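Local coordinates for germination protein YpeB (Bacillus megaterium QM B1551, PDB 5BOI), which takes part in the germination of Bacillus spores, its C-terminal PepSY-containing region probably acting as an inhibitory module, at residues A[76-81]-A[138-143]; A[133-138]-A[149-154]. One frame throughout, in Å; residues are numbered along the deposited sequence.

Interaction 1: residues A[76-81]-A[138-143]; sequences RDIKKQ and KMSLED
The carboxylate of Glu142 reaches across to the backbone of Lys79 and Lys80, where the loop leaving strand 69-74 passes the end of strand 134-140 in the PepSY1-PepSY2 part of YpeB. Glu142 OE2 accepts two weak hydrogen bonds, from Lys80 N at 3.2 Å and from Lys79 N at 3.4 Å, both strongly bent. The reach comes from an extended side chain, with CG anti to the backbone N (chi1 -172°). An ST turn sets the base of this arm: Glu142 N donates to Ser140 OG at 3.0 Å. Ser140 OG also lies 2.7 Å from the O of water 1, and this water takes a hydrogen bond from Arg76 NH1, in the plane of the guanidinium, and gives a weak one to Asp143 OD2. Arg76 is poorly ordered, and its NH2 pairs with Glu74.

Next to these polar groups Ile78 is buried, packing its CD1 and CG2 methyls against Ser140 OG, while CG2 also meets Glu142 CB at 3.8 Å. Gln81, whose amide is held by Gln111 and the carbonyl of Ile83, lies side by side with Leu141, both pointing the same way. There Gln81 CG rests 3.8 Å from Leu141 CB, and Leu141 CD1 touches the amide carbon CD.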
# COMPACT_ATOMS: atom_id res chain seq x y z
N ARG A 76 -17.87 3.78 -6.23
CA ARG A 76 -18.56 5.03 -5.94
C ARG A 76 -17.77 6.22 -6.47
O ARG A 76 -16.57 6.33 -6.24
CB ARG A 76 -18.77 5.17 -4.42
CG ARG A 76 -19.68 6.30 -4.01
CD ARG A 76 -20.01 6.24 -2.51
NE ARG A 76 -18.99 6.87 -1.67
CZ ARG A 76 -18.12 6.20 -0.92
NH1 ARG A 76 -17.24 6.87 -0.18
NH2 ARG A 76 -18.12 4.87 -0.91
N ASP A 77 -18.45 7.11 -7.19
CA ASP A 77 -17.81 8.31 -7.71
C ASP A 77 -17.96 9.48 -6.73
O ASP A 77 -19.06 9.74 -6.23
CB ASP A 77 -18.39 8.68 -9.07
CG ASP A 77 -17.65 9.81 -9.74
OD1 ASP A 77 -16.47 9.61 -10.13
OD2 ASP A 77 -18.22 10.91 -9.86
N ILE A 78 -16.86 10.18 -6.47
CA ILE A 78 -16.80 11.22 -5.43
C ILE A 78 -17.08 12.62 -6.00
O ILE A 78 -16.35 13.09 -6.88
CB ILE A 78 -15.43 11.20 -4.71
CG1 ILE A 78 -15.09 9.78 -4.22
CG2 ILE A 78 -15.38 12.23 -3.59
CD1 ILE A 78 -16.16 9.17 -3.29
N LYS A 79 -18.13 13.29 -5.51
CA LYS A 79 -18.60 14.50 -6.16
C LYS A 79 -17.90 15.77 -5.74
O LYS A 79 -17.92 16.75 -6.47
CB LYS A 79 -20.12 14.65 -5.94
CG LYS A 79 -20.90 13.38 -6.31
CD LYS A 79 -20.71 13.03 -7.79
CE LYS A 79 -21.26 11.64 -8.07
NZ LYS A 79 -20.84 11.12 -9.41
N LYS A 80 -17.29 15.78 -4.56
CA LYS A 80 -16.79 17.02 -3.97
C LYS A 80 -15.52 16.79 -3.17
O LYS A 80 -15.45 15.82 -2.43
CB LYS A 80 -17.85 17.61 -3.02
CG LYS A 80 -17.36 18.72 -2.10
CD LYS A 80 -17.01 19.99 -2.87
CE LYS A 80 -16.62 21.11 -1.92
NZ LYS A 80 -16.28 22.35 -2.68
N GLN A 81 -14.54 17.66 -3.32
CA GLN A 81 -13.37 17.63 -2.44
C GLN A 81 -13.53 18.59 -1.27
O GLN A 81 -13.56 19.80 -1.46
CB GLN A 81 -12.09 17.98 -3.20
CG GLN A 81 -10.85 17.98 -2.30
CD GLN A 81 -9.57 18.38 -3.06
OE1 GLN A 81 -9.59 18.67 -4.26
NE2 GLN A 81 -8.46 18.42 -2.35
N LYS A 138 -7.18 3.88 -1.42
CA LYS A 138 -7.86 4.96 -2.10
C LYS A 138 -8.86 5.55 -1.10
O LYS A 138 -9.61 4.81 -0.46
CB LYS A 138 -8.58 4.48 -3.37
CG LYS A 138 -7.62 3.94 -4.44
CD LYS A 138 -8.37 3.31 -5.60
CE LYS A 138 -7.39 2.65 -6.56
NZ LYS A 138 -8.07 1.92 -7.67
N MET A 139 -8.81 6.87 -0.95
CA MET A 139 -9.63 7.57 0.03
C MET A 139 -10.56 8.55 -0.67
O MET A 139 -10.18 9.17 -1.65
CB MET A 139 -8.75 8.34 1.02
CG MET A 139 -7.58 7.58 1.60
SD MET A 139 -8.09 6.21 2.64
CE MET A 139 -8.72 7.09 4.06
N SER A 140 -11.77 8.70 -0.15
CA SER A 140 -12.67 9.75 -0.62
C SER A 140 -12.18 11.10 -0.12
O SER A 140 -11.99 11.27 1.08
CB SER A 140 -14.09 9.53 -0.12
OG SER A 140 -14.85 10.73 -0.33
N LEU A 141 -12.00 12.07 -1.00
CA LEU A 141 -11.70 13.42 -0.52
C LEU A 141 -12.95 14.21 -0.08
O LEU A 141 -12.82 15.37 0.32
CB LEU A 141 -10.94 14.20 -1.59
CG LEU A 141 -9.57 13.59 -1.96
CD1 LEU A 141 -8.88 14.48 -2.97
CD2 LEU A 141 -8.68 13.36 -0.74
N GLU A 142 -14.13 13.59 -0.13
CA GLU A 142 -15.36 14.25 0.34
C GLU A 142 -15.48 14.12 1.85
O GLU A 142 -15.93 15.06 2.54
CB GLU A 142 -16.62 13.67 -0.33
CG GLU A 142 -17.91 14.42 -0.06
CD GLU A 142 -19.03 14.04 -1.05
OE1 GLU A 142 -20.14 13.69 -0.60
OE2 GLU A 142 -18.78 14.09 -2.27
N ASP A 143 -15.09 12.96 2.37
CA ASP A 143 -15.26 12.67 3.80
C ASP A 143 -14.11 11.91 4.44
O ASP A 143 -14.17 11.63 5.64
CB ASP A 143 -16.56 11.88 4.03
CG ASP A 143 -16.65 10.60 3.20
OD1 ASP A 143 -15.62 10.11 2.69
OD2 ASP A 143 -17.78 10.09 3.07
O HOH W 1 -17.43 10.13 -0.08

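Interaction 2: residues A[133-138]-A[149-154]; sequences DSVKMK and FSAKDF
The Phe149 ring is met obliquely by Val135 CG1, which comes within 3.5 Å of its CE1, and more loosely by Met137 CG. The Phe154 ring receives Asp133 O at its edge, near the ring plane, 3.8 Å from CD1, while Val135 CG2 approaches this ring obliquely and lies 3.5 Å from Phe154 CB. Val135 thus divides its methyls between two aromatic residues: CG1 stands anti to the backbone N (chi1 177°) and serves Phe149, and CG2 serves Phe154 and the methyl of Ala151. An alanine in place of Val135 would lack both methyls and would probably leave gaps beside the two rings, setting them freer to shift.

The strands carrying these side chains, 134-140 and 146-150, form an antiparallel beta hairpin. Lys136 and Ser150 form a hydrogen-bonded pair, Lys136 N to Ser150 O nearly straight (168°) and Ser150 N to Lys136 O more bent, both at 2.9 Å; Met137 and Phe149 follow as a non-hydrogen-bonded pair. Beyond Ser150 the strand gives way to helix 152-156, with Ala151 at the N-cap. Here Phe154 N bonds weakly to Ser134 O, and water 2 links strand and helix start: it donates to Ser134 O, weakly to Ser150 O, and accepts from Asp153 N at 2.8 Å. Asp153 OD1 is salt-bridged to Lys157, and Asp153 OD2 lies 4.7 Å from Lys136 NZ, a distance at which a modest attraction is possible.

The hairpin is flanked by a strand on each side: 115-123 beside 134-140, and 69-74 beside 146-150. Helix 85-98 packs Leu96 against both Met137 and Phe149, whose ring also makes edge-to-face contacts with Phe22 and Phe101.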
# COMPACT_ATOMS: atom_id res chain seq x y z
N ASP A 133 6.62 -5.29 -0.82
CA ASP A 133 5.63 -5.64 0.19
C ASP A 133 4.72 -4.43 0.48
O ASP A 133 4.90 -3.71 1.47
CB ASP A 133 6.33 -6.11 1.47
CG ASP A 133 7.11 -7.41 1.25
OD1 ASP A 133 7.31 -7.80 0.08
OD2 ASP A 133 7.54 -8.04 2.24
N SER A 134 3.75 -4.23 -0.41
CA SER A 134 3.02 -2.96 -0.43
C SER A 134 1.52 -3.08 -0.16
O SER A 134 0.89 -4.12 -0.39
CB SER A 134 3.25 -2.26 -1.77
OG SER A 134 2.68 -2.98 -2.85
N VAL A 135 0.96 -1.98 0.31
CA VAL A 135 -0.47 -1.86 0.56
C VAL A 135 -0.95 -0.62 -0.18
O VAL A 135 -0.33 0.44 -0.08
CB VAL A 135 -0.77 -1.75 2.04
CG1 VAL A 135 -2.28 -1.54 2.25
CG2 VAL A 135 -0.28 -2.99 2.78
N LYS A 136 -2.05 -0.76 -0.93
CA LYS A 136 -2.55 0.33 -1.74
C LYS A 136 -3.87 0.80 -1.15
O LYS A 136 -4.68 -0.03 -0.72
CB LYS A 136 -2.76 -0.10 -3.19
CG LYS A 136 -1.48 -0.22 -4.00
CD LYS A 136 -1.65 -1.14 -5.20
CE LYS A 136 -0.31 -1.43 -5.86
NZ LYS A 136 0.71 -0.41 -5.50
N MET A 137 -4.09 2.11 -1.11
CA MET A 137 -5.30 2.67 -0.53
C MET A 137 -5.85 3.77 -1.39
O MET A 137 -5.08 4.52 -1.99
CB MET A 137 -5.04 3.23 0.86
CG MET A 137 -4.40 2.28 1.82
SD MET A 137 -4.66 2.97 3.44
CE MET A 137 -6.45 2.93 3.55
N LYS A 138 -7.18 3.88 -1.42
CA LYS A 138 -7.86 4.96 -2.10
C LYS A 138 -8.86 5.55 -1.10
O LYS A 138 -9.61 4.81 -0.46
CB LYS A 138 -8.58 4.48 -3.37
CG LYS A 138 -7.62 3.94 -4.44
CD LYS A 138 -8.37 3.31 -5.60
CE LYS A 138 -7.39 2.65 -6.56
NZ LYS A 138 -8.07 1.92 -7.67
N PHE A 149 -8.83 -0.57 -1.21
CA PHE A 149 -7.77 -1.16 -0.37
C PHE A 149 -7.23 -2.42 -1.02
O PHE A 149 -7.99 -3.23 -1.54
CB PHE A 149 -8.31 -1.45 1.04
CG PHE A 149 -7.35 -2.18 1.94
CD1 PHE A 149 -6.40 -1.47 2.68
CD2 PHE A 149 -7.41 -3.56 2.10
CE1 PHE A 149 -5.52 -2.13 3.53
CE2 PHE A 149 -6.53 -4.22 2.95
CZ PHE A 149 -5.59 -3.51 3.66
N SER A 150 -5.91 -2.60 -1.01
CA SER A 150 -5.35 -3.85 -1.47
C SER A 150 -4.11 -4.18 -0.68
O SER A 150 -3.14 -3.43 -0.72
CB SER A 150 -5.01 -3.80 -2.95
OG SER A 150 -4.27 -4.96 -3.30
N ALA A 151 -4.14 -5.29 0.04
CA ALA A 151 -2.94 -5.75 0.74
C ALA A 151 -2.40 -7.02 0.11
O ALA A 151 -1.73 -7.81 0.77
CB ALA A 151 -3.24 -5.98 2.22
N LYS A 152 -2.69 -7.21 -1.17
CA LYS A 152 -2.31 -8.45 -1.83
C LYS A 152 -0.79 -8.62 -1.87
O LYS A 152 -0.27 -9.68 -1.53
CB LYS A 152 -2.91 -8.51 -3.24
CG LYS A 152 -4.42 -8.71 -3.25
CD LYS A 152 -5.01 -8.66 -4.65
CE LYS A 152 -4.89 -10.00 -5.35
NZ LYS A 152 -5.86 -10.14 -6.47
N ASP A 153 -0.08 -7.55 -2.25
CA ASP A 153 1.38 -7.59 -2.30
C ASP A 153 1.98 -7.82 -0.92
O ASP A 153 2.84 -8.68 -0.74
CB ASP A 153 1.93 -6.30 -2.90
CG ASP A 153 1.63 -6.16 -4.38
OD1 ASP A 153 1.51 -7.20 -5.06
OD2 ASP A 153 1.51 -5.01 -4.87
N PHE A 154 1.50 -7.06 0.06
CA PHE A 154 2.00 -7.14 1.43
C PHE A 154 1.80 -8.51 2.04
O PHE A 154 2.70 -9.05 2.68
CB PHE A 154 1.31 -6.09 2.29
CG PHE A 154 1.76 -6.08 3.73
CD1 PHE A 154 3.05 -5.74 4.06
CD2 PHE A 154 0.85 -6.37 4.74
CE1 PHE A 154 3.45 -5.73 5.39
CE2 PHE A 154 1.25 -6.35 6.07
CZ PHE A 154 2.55 -6.03 6.39
O HOH W 2 -1.03 -4.96 -2.62

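How the interactions relate
From the N terminus, the chain leaves strand 69-74 through 76-81, forms helix 85-98 and strands 104-112 and 115-123, and enters strand 134-140 at 133-138. Continuing into 138-143, it closes the long loop of interaction 1, with 56 residues between the segments. The turn after this strand leads back along strand 146-150 to 149-154, closing the short loop of interaction 2 around 10 residues. The closures cross, since 133-138 starts inside the loop of interaction 1 and its partner 149-154 lies beyond it, and Lys138 belongs to both. Their centres lie about 19 Å apart: interaction 2 joins the hairpin to helix 152-156 close to the centre of the folded chain, whereas interaction 1 ties the hairpin's turn to the connection before helix 85-98.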